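Local coordinates for toll-like receptor 13 (PDB 4Z0C), which recognises bacterial 23S ribosomal RNA with its leucine-rich-repeat ectodomain and signals through MYD88 and TRAF6 to activate NF-kappa-B in innate immunity, at residues 187-192 and 210-215; 169-174 and 194-199; 175-180 and 200-205; 118-123 and 142-147. All blocks are in the same frame, centred on the assembly; numbering follows the deposited sequence.

How the contacts relate
From the N terminus, contact 4 comes first: it joins 118-123 to 142-147, the start of helix 145-152, and closes before the others open. Contacts 2, 3 and 1 then start in that order (169-174, 175-180, 187-192) and finish in the same order (194-199, 200-205, 210-215), so each crosses the other two and none nests. This is the signature of a solenoid in which every turn leans on the next. Contact 1 ties together the turns that follow strands 183-185 and 206-208; contacts 2 and 3, one following the other, join the preceding coil to the coil of 187-192. Contact 4 reaches contact 2 through Ser146 and Asp172, while Ala198 and Arg176 join contacts 2 and 3.

Contact 1 of 4, residues 187-192 and 210-215; sequences EGNKLR and SRNGNK. With NAG (2-acetamido-2-deoxy-beta-D-glucopyranose), chain F.
Asn212 turns its CG opposite its own carbonyl carbon (chi1 -90°), which carries the amide against the backbone of 187-192, where OD1 accepts Leu191 N at 3.0 Å in a nearly straight bond (168° at the hydrogen). The Leu191 side chain lies alongside the same oxygen, its CG 3.3 Å from Asn212 OD1. On the other arm of the amide, Asn212 ND2 donates to Ala209 O and Phe186 O. This is the asparagine of the leucine-rich repeat: one turn earlier Asn189 bonds in the same way to Phe186, Leu163 and Ile168, so an amide, able to donate and accept at once, stitches each coil to its neighbour. Gly188 N completes the link by donating to Ser210 O at 2.9 Å; at its positive phi a residue without CB fits easily, and its CA lies at the edge of the Arg211 guanidinium, 3.7 Å from NH1. Glu187, extended with CG trans to N (chi1 174°), lays CG 3.2 Å from Ser210 OG. Its OE1 comes within 3.1 Å of O6 of an N-acetylglucosamine of a protein-linked glycan, while Glu187 OE2 stays 4.4 Å from Arg211 NH1, well out of the guanidinium plane, so at most the charges attract.

Contact 2 of 4, residues 169-174 and 194-199; sequences MYLDHS and LNFSAL
Two successive leucine-rich repeats, the sixth and seventh, meet here through the parts of their coils that lead away from the main parallel strands. Leu171 is the buried link: its CD2 sits over one face of the Phe196 ring in a CH-pi contact, 4.2 Å from the centroid and 21° off the normal, and the same methyl lies 3.7 Å from Asn195 N. A branched apolar residue suits this place because one methyl can cover ring and backbone together, while Phe145 of helix 145-152 also packs on it. Further along, Ala198 points its only side-chain carbon at the neighbouring backbone, CB lying 3.6 Å from His173 C; so small a residue lets the type I turn from Phe196 to Leu199 come close. The side chains of His173 and Asn195 cross at about a right angle, ring and amide planes 55° apart, with His173 CE1 3.6 Å from Asn195 ND2. His173 NE2 is hydrogen-bonded to Glu193, which would steady the ring.

Both segments are shaped by Asx turns. Asp172 OD1 takes the N-H of Ser174 from above the carboxylate plane and also forms a salt bridge with Arg176, while Asp172 OD2 is bonded to Ser146; a carboxylate has acceptors enough for all three. Asn195 swings CG trans to its backbone nitrogen (chi1 180°), and its OD1 is gripped twice: Ser197 N reaches it at 3.2 Å from above the carbonyl plane, and Ser197 OG donates at 2.9 Å to Asn195 OD1 in that plane, on a lone pair.

Contact 3 of 4, residues 175-180 and 200-205; sequences PRSLVS and SLPNLT
The flat amide of Asn203 meets Val179 through an N-H rather than a face: ND2 donates to Val179 O, modelled at 2.6 Å, short enough that the exact length is doubtful, with the oxygen tilted 20° from the amide plane and the nitrogen nearly in line with the C=O. A chi1 of -68° sets Asn203 CG opposite its carbonyl carbon, and asparagine suits the spot because its short amide can reach a backbone carbonyl on the next coil. Beside it, the Pro202 ring leans on Val179, its CG 3.9 Å from Val179 CA, a small apolar patch. A water bridges the backbones, donating to Leu178 O at 2.9 Å and accepting from Asn203 N at 2.7 Å. Proline also fits as the second residue of the type I turn from Leu201 to Leu204, where its fixed phi is the one required.

Ahead of the turn the segments form a small parallel bridge between Ser177 and Ser200, whose side chains project from the same face. Ser200 N donates to Arg176 O at 2.7 Å and almost straight (173°), and Leu178 N returns a bond to Ser200 O at 3.1 Å. Towards the core, Leu178 CB meets Leu201 CD2 at 3.6 Å, one leucine from each leucine-rich-repeat coil. The pair joins the solenoid's hydrophobic filling: Leu178 lies against Leu149 of helix 145-152, Leu201 against Leu184 of strand 183-185, and Arg176 reaches back to that helix in a salt bridge with Glu150.

Contact 4 of 4, residues 118-123 and 142-147; sequences ITHIHK and ISDFSG
Ile121 and Gly147 are joined through one water, which donates to Ile121 O at 2.8 Å and also to Gly147 O, bridging the short strand 120-121 to the first turn of helix 145-152. Nearby, the edge of the His120 ring turns to Asp144, with NE2 4.2 Å from OD2 and the ring and carboxylate planes 77° apart. That is too far for a bond, though the carboxylate would probably favour a positive charge on the ring. His120 ND1 shares a hydrogen bond of 3.1 Å with Thr119 OG1. Asp144 is the N-cap of the helix: with CG trans to the backbone nitrogen (chi1 -176°), its OD1 accepts Gly147 N in a weak bond of 3.5 Å, a task that suits a short acidic side chain. Where the two segments begin, Ile142 lays CG1 3.4 Å from Ile118 O, and its CG1 lies 4.4 Å from Ile118 CG2, two buried branched side chains filling the core. Asn140 OD1 accepts from Ile118 N, and Asn166 OD1, more weakly, from Ile142 N. Consecutive coils that share asparagine-bound turns, a leucine-rich core and varied outer segments, here short strand against helix, are typical of the leucine-rich-repeat solenoid of Toll-like receptors.

Contact 1 of 4, residues 187-192 and 210-215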
# COMPACT_ATOMS: atom_id res chain seq x y z
N GLU A 187 -8.41 -25.38 -32.51
CA GLU A 187 -9.06 -24.26 -31.83
C GLU A 187 -8.72 -22.92 -32.50
O GLU A 187 -7.58 -22.65 -32.83
CB GLU A 187 -8.65 -24.22 -30.35
CG GLU A 187 -9.16 -23.01 -29.60
CD GLU A 187 -8.52 -22.84 -28.23
OE1 GLU A 187 -8.14 -23.88 -27.63
OE2 GLU A 187 -8.40 -21.69 -27.75
N GLY A 188 -9.74 -22.10 -32.72
CA GLY A 188 -9.52 -20.75 -33.18
C GLY A 188 -9.07 -20.66 -34.62
O GLY A 188 -8.37 -19.73 -35.01
N ASN A 189 -9.50 -21.62 -35.42
CA ASN A 189 -9.31 -21.53 -36.85
C ASN A 189 -10.60 -21.10 -37.52
O ASN A 189 -11.47 -20.49 -36.89
CB ASN A 189 -8.85 -22.87 -37.41
CG ASN A 189 -7.39 -23.11 -37.19
OD1 ASN A 189 -6.58 -22.84 -38.07
ND2 ASN A 189 -7.03 -23.62 -36.02
N LYS A 190 -10.75 -21.43 -38.79
CA LYS A 190 -11.96 -21.06 -39.51
C LYS A 190 -12.52 -22.23 -40.32
O LYS A 190 -12.89 -22.08 -41.48
CB LYS A 190 -11.73 -19.81 -40.36
CG LYS A 190 -10.27 -19.49 -40.59
CD LYS A 190 -10.02 -18.00 -40.50
CE LYS A 190 -10.69 -17.29 -41.65
NZ LYS A 190 -10.02 -17.55 -42.96
N LEU A 191 -12.56 -23.39 -39.67
CA LEU A 191 -13.03 -24.64 -40.27
C LEU A 191 -14.44 -24.57 -40.80
O LEU A 191 -15.35 -24.14 -40.09
CB LEU A 191 -12.97 -25.77 -39.25
CG LEU A 191 -11.59 -26.31 -38.91
CD1 LEU A 191 -11.71 -27.35 -37.80
CD2 LEU A 191 -10.96 -26.90 -40.15
N ARG A 192 -14.63 -25.04 -42.03
CA ARG A 192 -15.96 -25.14 -42.63
C ARG A 192 -16.43 -26.58 -42.56
O ARG A 192 -17.60 -26.86 -42.80
CB ARG A 192 -15.94 -24.69 -44.09
CG ARG A 192 -15.56 -23.24 -44.31
CD ARG A 192 -16.78 -22.35 -44.49
NE ARG A 192 -16.37 -20.95 -44.66
CZ ARG A 192 -16.04 -20.41 -45.83
NH1 ARG A 192 -15.68 -19.14 -45.90
NH2 ARG A 192 -16.06 -21.14 -46.94
N SER A 210 -12.81 -26.14 -31.32
CA SER A 210 -13.45 -25.00 -30.67
C SER A 210 -13.18 -23.65 -31.35
O SER A 210 -12.15 -23.47 -31.99
CB SER A 210 -13.05 -24.96 -29.20
OG SER A 210 -12.15 -23.90 -28.97
N ARG A 211 -14.13 -22.73 -31.22
CA ARG A 211 -14.01 -21.35 -31.72
C ARG A 211 -13.65 -21.25 -33.21
O ARG A 211 -12.70 -20.57 -33.57
CB ARG A 211 -12.98 -20.57 -30.90
CG ARG A 211 -13.14 -20.69 -29.38
CD ARG A 211 -11.86 -20.29 -28.66
NE ARG A 211 -11.78 -18.84 -28.58
CZ ARG A 211 -11.03 -18.08 -29.37
NH1 ARG A 211 -10.26 -18.62 -30.30
NH2 ARG A 211 -11.06 -16.76 -29.21
N ASN A 212 -14.45 -21.88 -34.07
CA ASN A 212 -14.11 -21.93 -35.50
C ASN A 212 -14.90 -21.08 -36.49
O ASN A 212 -14.98 -21.42 -37.67
CB ASN A 212 -14.03 -23.38 -36.00
CG ASN A 212 -12.63 -23.97 -35.88
OD1 ASN A 212 -11.80 -23.83 -36.79
ND2 ASN A 212 -12.37 -24.64 -34.77
N GLY A 213 -15.49 -19.98 -36.05
CA GLY A 213 -16.06 -19.05 -37.01
C GLY A 213 -17.57 -18.95 -37.09
O GLY A 213 -18.30 -19.52 -36.27
N ASN A 214 -18.04 -18.21 -38.09
CA ASN A 214 -19.46 -17.91 -38.24
C ASN A 214 -20.26 -19.01 -38.95
O ASN A 214 -21.33 -19.41 -38.49
CB ASN A 214 -19.63 -16.59 -38.99
CG ASN A 214 -19.12 -15.39 -38.19
OD1 ASN A 214 -18.15 -14.75 -38.59
ND2 ASN A 214 -19.77 -15.10 -37.08
N LYS A 215 -19.72 -19.50 -40.06
CA LYS A 215 -20.39 -20.52 -40.87
C LYS A 215 -20.64 -21.84 -40.14
O LYS A 215 -19.73 -22.42 -39.53
CB LYS A 215 -19.63 -20.78 -42.17
CG LYS A 215 -19.90 -19.72 -43.24
CD LYS A 215 -20.44 -20.34 -44.54
CE LYS A 215 -21.92 -20.70 -44.42
NZ LYS A 215 -22.51 -21.20 -45.70
C1 NAG F . -12.37 -26.52 -24.90
C2 NAG F . -12.00 -26.72 -23.43
C3 NAG F . -12.03 -25.41 -22.65
C4 NAG F . -11.25 -24.35 -23.41
C5 NAG F . -11.92 -24.22 -24.77
C6 NAG F . -11.45 -23.05 -25.60
C7 NAG F . -12.45 -28.74 -22.27
C8 NAG F . -13.41 -29.66 -21.57
N2 NAG F . -12.94 -27.67 -22.86
O3 NAG F . -11.53 -25.58 -21.35
O4 NAG F . -11.24 -23.14 -22.68
O5 NAG F . -11.64 -25.43 -25.43
O6 NAG F . -10.05 -22.95 -25.42
O7 NAG F . -11.24 -28.97 -22.29

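Contact 2 of 4, residues 169-174 and 194-199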
# COMPACT_ATOMS: atom_id res chain seq x y z
N MET A 169 -9.20 -23.74 -43.08
CA MET A 169 -10.59 -23.62 -43.50
C MET A 169 -11.09 -24.99 -43.88
O MET A 169 -12.24 -25.32 -43.64
CB MET A 169 -10.69 -22.67 -44.69
CG MET A 169 -12.09 -22.16 -44.98
SD MET A 169 -12.06 -20.64 -45.96
CE MET A 169 -10.96 -19.62 -44.98
N TYR A 170 -10.20 -25.79 -44.47
CA TYR A 170 -10.57 -27.14 -44.91
C TYR A 170 -9.60 -28.22 -44.45
O TYR A 170 -8.40 -27.99 -44.37
CB TYR A 170 -10.68 -27.17 -46.43
CG TYR A 170 -11.71 -26.20 -46.96
CD1 TYR A 170 -13.06 -26.42 -46.75
CD2 TYR A 170 -11.33 -25.05 -47.64
CE1 TYR A 170 -14.01 -25.54 -47.19
CE2 TYR A 170 -12.28 -24.15 -48.11
CZ TYR A 170 -13.62 -24.41 -47.88
OH TYR A 170 -14.60 -23.55 -48.32
N LEU A 171 -10.12 -29.41 -44.18
CA LEU A 171 -9.27 -30.56 -43.93
C LEU A 171 -8.76 -31.14 -45.26
O LEU A 171 -9.13 -30.66 -46.33
CB LEU A 171 -9.99 -31.64 -43.12
CG LEU A 171 -10.15 -31.47 -41.61
CD1 LEU A 171 -9.49 -30.19 -41.11
CD2 LEU A 171 -11.61 -31.54 -41.19
N ASP A 172 -7.89 -32.14 -45.18
CA ASP A 172 -7.29 -32.76 -46.36
C ASP A 172 -8.01 -34.05 -46.79
O ASP A 172 -8.53 -34.79 -45.94
CB ASP A 172 -5.80 -33.03 -46.10
CG ASP A 172 -5.17 -33.92 -47.16
OD1 ASP A 172 -5.21 -35.16 -46.97
OD2 ASP A 172 -4.65 -33.40 -48.16
N HIS A 173 -8.04 -34.34 -48.09
CA HIS A 173 -8.78 -35.50 -48.59
C HIS A 173 -8.03 -36.51 -49.46
O HIS A 173 -8.61 -37.09 -50.38
CB HIS A 173 -10.10 -35.07 -49.23
CG HIS A 173 -11.01 -34.38 -48.27
ND1 HIS A 173 -11.80 -35.08 -47.37
CD2 HIS A 173 -11.23 -33.07 -48.02
CE1 HIS A 173 -12.47 -34.22 -46.63
NE2 HIS A 173 -12.14 -32.99 -47.00
N SER A 174 -6.75 -36.70 -49.18
CA SER A 174 -6.00 -37.83 -49.70
C SER A 174 -5.71 -38.73 -48.52
O SER A 174 -5.34 -38.25 -47.45
CB SER A 174 -4.70 -37.39 -50.38
OG SER A 174 -4.85 -36.12 -50.98
N LEU A 194 -15.82 -30.76 -40.64
CA LEU A 194 -15.22 -31.66 -39.66
C LEU A 194 -15.23 -33.09 -40.21
O LEU A 194 -15.52 -34.04 -39.49
CB LEU A 194 -15.96 -31.59 -38.32
CG LEU A 194 -15.55 -30.43 -37.40
CD1 LEU A 194 -16.41 -30.37 -36.15
CD2 LEU A 194 -14.08 -30.54 -37.03
N ASN A 195 -14.90 -33.23 -41.49
CA ASN A 195 -14.91 -34.52 -42.17
C ASN A 195 -13.53 -35.18 -42.14
O ASN A 195 -12.65 -34.81 -42.92
CB ASN A 195 -15.40 -34.32 -43.62
CG ASN A 195 -15.44 -35.61 -44.42
OD1 ASN A 195 -15.18 -36.70 -43.89
ND2 ASN A 195 -15.74 -35.49 -45.71
N PHE A 196 -13.34 -36.16 -41.26
CA PHE A 196 -12.02 -36.79 -41.14
C PHE A 196 -11.86 -38.14 -41.87
O PHE A 196 -11.03 -38.95 -41.48
CB PHE A 196 -11.63 -36.97 -39.66
CG PHE A 196 -11.21 -35.70 -38.97
CD1 PHE A 196 -12.14 -34.80 -38.50
CD2 PHE A 196 -9.87 -35.42 -38.77
CE1 PHE A 196 -11.76 -33.64 -37.85
CE2 PHE A 196 -9.47 -34.25 -38.13
CZ PHE A 196 -10.43 -33.36 -37.67
N SER A 197 -12.65 -38.38 -42.92
CA SER A 197 -12.57 -39.63 -43.71
C SER A 197 -11.15 -40.03 -44.13
O SER A 197 -10.66 -41.09 -43.75
CB SER A 197 -13.42 -39.49 -44.97
OG SER A 197 -14.80 -39.51 -44.66
N ALA A 198 -10.48 -39.15 -44.86
CA ALA A 198 -9.17 -39.44 -45.42
C ALA A 198 -8.02 -39.32 -44.42
O ALA A 198 -6.84 -39.43 -44.79
CB ALA A 198 -8.91 -38.53 -46.61
N LEU A 199 -8.36 -39.09 -43.16
CA LEU A 199 -7.34 -38.93 -42.13
C LEU A 199 -7.52 -39.98 -41.03
O LEU A 199 -8.43 -39.91 -40.24
CB LEU A 199 -7.39 -37.52 -41.54
CG LEU A 199 -6.33 -37.25 -40.47
CD1 LEU A 199 -4.94 -37.45 -41.05
CD2 LEU A 199 -6.48 -35.86 -39.86

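Contact 3 of 4, residues 175-180 and 200-205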
# COMPACT_ATOMS: atom_id res chain seq x y z
N PRO A 175 -5.93 -40.05 -48.68
CA PRO A 175 -5.81 -40.97 -47.54
C PRO A 175 -4.46 -40.91 -46.84
O PRO A 175 -3.41 -41.05 -47.48
CB PRO A 175 -6.04 -42.34 -48.17
CG PRO A 175 -6.86 -42.06 -49.39
CD PRO A 175 -6.44 -40.71 -49.89
N ARG A 176 -4.49 -40.68 -45.53
CA ARG A 176 -3.29 -40.74 -44.72
C ARG A 176 -3.54 -41.20 -43.28
O ARG A 176 -4.68 -41.37 -42.85
CB ARG A 176 -2.50 -39.42 -44.76
CG ARG A 176 -3.28 -38.20 -45.18
CD ARG A 176 -2.34 -37.01 -45.25
NE ARG A 176 -2.55 -36.14 -46.41
CZ ARG A 176 -1.56 -35.65 -47.15
NH1 ARG A 176 -0.30 -35.97 -46.88
NH2 ARG A 176 -1.81 -34.85 -48.18
N SER A 177 -2.46 -41.41 -42.54
CA SER A 177 -2.54 -42.06 -41.24
C SER A 177 -1.45 -41.52 -40.33
O SER A 177 -0.27 -41.66 -40.64
CB SER A 177 -2.38 -43.57 -41.41
OG SER A 177 -2.67 -44.27 -40.21
N LEU A 178 -1.85 -40.90 -39.22
CA LEU A 178 -0.93 -40.48 -38.16
C LEU A 178 -1.21 -41.36 -36.95
O LEU A 178 -2.18 -41.13 -36.22
CB LEU A 178 -1.14 -39.01 -37.79
CG LEU A 178 -0.63 -37.90 -38.72
CD1 LEU A 178 -1.37 -37.88 -40.03
CD2 LEU A 178 -0.78 -36.56 -38.05
N VAL A 179 -0.40 -42.40 -36.76
CA VAL A 179 -0.75 -43.46 -35.80
C VAL A 179 -0.33 -43.22 -34.36
O VAL A 179 -0.84 -43.87 -33.45
CB VAL A 179 -0.23 -44.84 -36.26
CG1 VAL A 179 -0.67 -45.11 -37.69
CG2 VAL A 179 1.27 -44.95 -36.08
N SER A 180 0.61 -42.30 -34.16
CA SER A 180 1.11 -42.01 -32.83
C SER A 180 0.23 -40.96 -32.13
O SER A 180 0.25 -40.87 -30.90
CB SER A 180 2.55 -41.52 -32.91
OG SER A 180 3.46 -42.59 -32.69
N SER A 200 -6.66 -41.00 -41.01
CA SER A 200 -6.81 -42.03 -39.99
C SER A 200 -6.01 -41.73 -38.74
O SER A 200 -4.78 -41.67 -38.78
CB SER A 200 -6.42 -43.39 -40.55
OG SER A 200 -7.52 -44.01 -41.19
N LEU A 201 -6.71 -41.55 -37.63
CA LEU A 201 -6.08 -41.23 -36.35
C LEU A 201 -6.48 -42.25 -35.30
O LEU A 201 -7.25 -41.93 -34.39
CB LEU A 201 -6.48 -39.82 -35.92
CG LEU A 201 -6.15 -38.78 -36.98
CD1 LEU A 201 -6.63 -37.42 -36.57
CD2 LEU A 201 -4.65 -38.77 -37.19
N PRO A 202 -5.94 -43.47 -35.42
CA PRO A 202 -6.38 -44.63 -34.63
C PRO A 202 -6.18 -44.44 -33.13
O PRO A 202 -6.92 -45.05 -32.35
CB PRO A 202 -5.47 -45.76 -35.13
CG PRO A 202 -4.25 -45.06 -35.67
CD PRO A 202 -4.77 -43.79 -36.26
N ASN A 203 -5.23 -43.60 -32.74
CA ASN A 203 -4.92 -43.41 -31.32
C ASN A 203 -5.32 -42.05 -30.72
O ASN A 203 -4.94 -41.73 -29.60
CB ASN A 203 -3.46 -43.72 -31.04
CG ASN A 203 -3.16 -45.19 -31.20
OD1 ASN A 203 -3.95 -46.05 -30.79
ND2 ASN A 203 -2.03 -45.51 -31.82
N LEU A 204 -6.10 -41.27 -31.48
CA LEU A 204 -6.52 -39.94 -31.03
C LEU A 204 -7.51 -40.02 -29.86
O LEU A 204 -8.56 -40.67 -29.96
CB LEU A 204 -7.12 -39.15 -32.20
CG LEU A 204 -7.04 -37.64 -31.94
CD1 LEU A 204 -5.60 -37.21 -31.98
CD2 LEU A 204 -7.82 -36.85 -32.96
N THR A 205 -7.17 -39.36 -28.76
CA THR A 205 -8.07 -39.32 -27.59
C THR A 205 -8.69 -37.95 -27.37
O THR A 205 -9.76 -37.85 -26.77
CB THR A 205 -7.34 -39.73 -26.32
OG1 THR A 205 -6.14 -38.97 -26.23
CG2 THR A 205 -6.94 -41.19 -26.37
O HOH W 1 -3.83 -41.64 -33.95

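Contact 4 of 4, residues 118-123 and 142-147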
# COMPACT_ATOMS: atom_id res chain seq x y z
N ILE A 118 4.36 -18.38 -39.72
CA ILE A 118 4.55 -19.52 -40.61
C ILE A 118 3.37 -19.75 -41.55
O ILE A 118 2.22 -19.72 -41.12
CB ILE A 118 4.81 -20.81 -39.79
CG1 ILE A 118 6.10 -20.66 -38.98
CG2 ILE A 118 4.86 -22.04 -40.70
CD1 ILE A 118 6.23 -21.64 -37.83
N THR A 119 3.67 -19.96 -42.84
CA THR A 119 2.65 -20.35 -43.82
C THR A 119 2.89 -21.76 -44.34
O THR A 119 1.95 -22.49 -44.62
CB THR A 119 2.59 -19.40 -45.03
OG1 THR A 119 3.89 -19.31 -45.62
CG2 THR A 119 2.13 -18.02 -44.62
N HIS A 120 4.17 -22.15 -44.45
CA HIS A 120 4.53 -23.46 -45.02
C HIS A 120 5.68 -24.13 -44.30
O HIS A 120 6.58 -23.48 -43.76
CB HIS A 120 4.88 -23.34 -46.50
CG HIS A 120 3.74 -22.93 -47.37
ND1 HIS A 120 3.46 -21.61 -47.68
CD2 HIS A 120 2.79 -23.66 -48.01
CE1 HIS A 120 2.40 -21.55 -48.46
NE2 HIS A 120 1.98 -22.78 -48.68
N ILE A 121 5.68 -25.46 -44.34
CA ILE A 121 6.78 -26.24 -43.79
C ILE A 121 7.23 -27.19 -44.87
O ILE A 121 6.42 -27.91 -45.46
CB ILE A 121 6.33 -27.07 -42.58
CG1 ILE A 121 5.74 -26.17 -41.48
CG2 ILE A 121 7.50 -27.88 -42.05
CD1 ILE A 121 5.43 -26.91 -40.19
N HIS A 122 8.53 -27.19 -45.16
CA HIS A 122 9.05 -28.05 -46.21
C HIS A 122 8.78 -29.51 -45.86
O HIS A 122 8.87 -29.91 -44.69
CB HIS A 122 10.55 -27.84 -46.45
CG HIS A 122 11.06 -28.59 -47.63
ND1 HIS A 122 11.53 -29.88 -47.55
CD2 HIS A 122 11.14 -28.24 -48.94
CE1 HIS A 122 11.90 -30.29 -48.75
NE2 HIS A 122 11.66 -29.32 -49.61
N LYS A 123 8.42 -30.27 -46.89
CA LYS A 123 8.09 -31.69 -46.76
C LYS A 123 9.07 -32.48 -45.90
O LYS A 123 8.66 -33.37 -45.15
CB LYS A 123 8.05 -32.32 -48.16
CG LYS A 123 7.31 -33.63 -48.23
CD LYS A 123 7.25 -34.15 -49.67
CE LYS A 123 8.58 -33.98 -50.38
NZ LYS A 123 9.38 -35.24 -50.37
N ILE A 142 -1.04 -20.23 -41.01
CA ILE A 142 -1.25 -21.45 -41.80
C ILE A 142 -2.70 -21.63 -42.25
O ILE A 142 -3.61 -21.71 -41.43
CB ILE A 142 -0.90 -22.69 -40.99
CG1 ILE A 142 0.55 -22.62 -40.51
CG2 ILE A 142 -1.20 -23.97 -41.80
CD1 ILE A 142 0.85 -23.62 -39.41
N SER A 143 -2.91 -21.74 -43.56
CA SER A 143 -4.23 -22.03 -44.11
C SER A 143 -4.25 -23.35 -44.90
O SER A 143 -5.29 -23.98 -45.06
CB SER A 143 -4.69 -20.86 -44.98
OG SER A 143 -3.63 -20.40 -45.80
N ASP A 144 -3.08 -23.76 -45.36
CA ASP A 144 -2.90 -25.00 -46.11
C ASP A 144 -2.58 -26.16 -45.18
O ASP A 144 -1.43 -26.38 -44.82
CB ASP A 144 -1.80 -24.82 -47.16
CG ASP A 144 -1.61 -26.06 -48.06
OD1 ASP A 144 -2.43 -27.01 -48.01
OD2 ASP A 144 -0.61 -26.06 -48.82
N PHE A 145 -3.61 -26.90 -44.79
CA PHE A 145 -3.46 -28.04 -43.90
C PHE A 145 -2.76 -29.24 -44.57
O PHE A 145 -1.99 -29.96 -43.91
CB PHE A 145 -4.83 -28.43 -43.36
CG PHE A 145 -4.80 -29.52 -42.32
CD1 PHE A 145 -3.94 -29.44 -41.24
CD2 PHE A 145 -5.66 -30.59 -42.41
CE1 PHE A 145 -3.92 -30.43 -40.28
CE2 PHE A 145 -5.65 -31.58 -41.45
CZ PHE A 145 -4.78 -31.50 -40.38
N SER A 146 -2.98 -29.43 -45.88
CA SER A 146 -2.32 -30.53 -46.62
C SER A 146 -0.82 -30.48 -46.45
O SER A 146 -0.19 -31.50 -46.19
CB SER A 146 -2.66 -30.52 -48.12
OG SER A 146 -4.03 -30.79 -48.34
N GLY A 147 -0.25 -29.29 -46.60
CA GLY A 147 1.18 -29.09 -46.44
C GLY A 147 1.71 -29.44 -45.06
O GLY A 147 2.81 -29.96 -44.94
O HOH W 2 5.12 -30.32 -45.91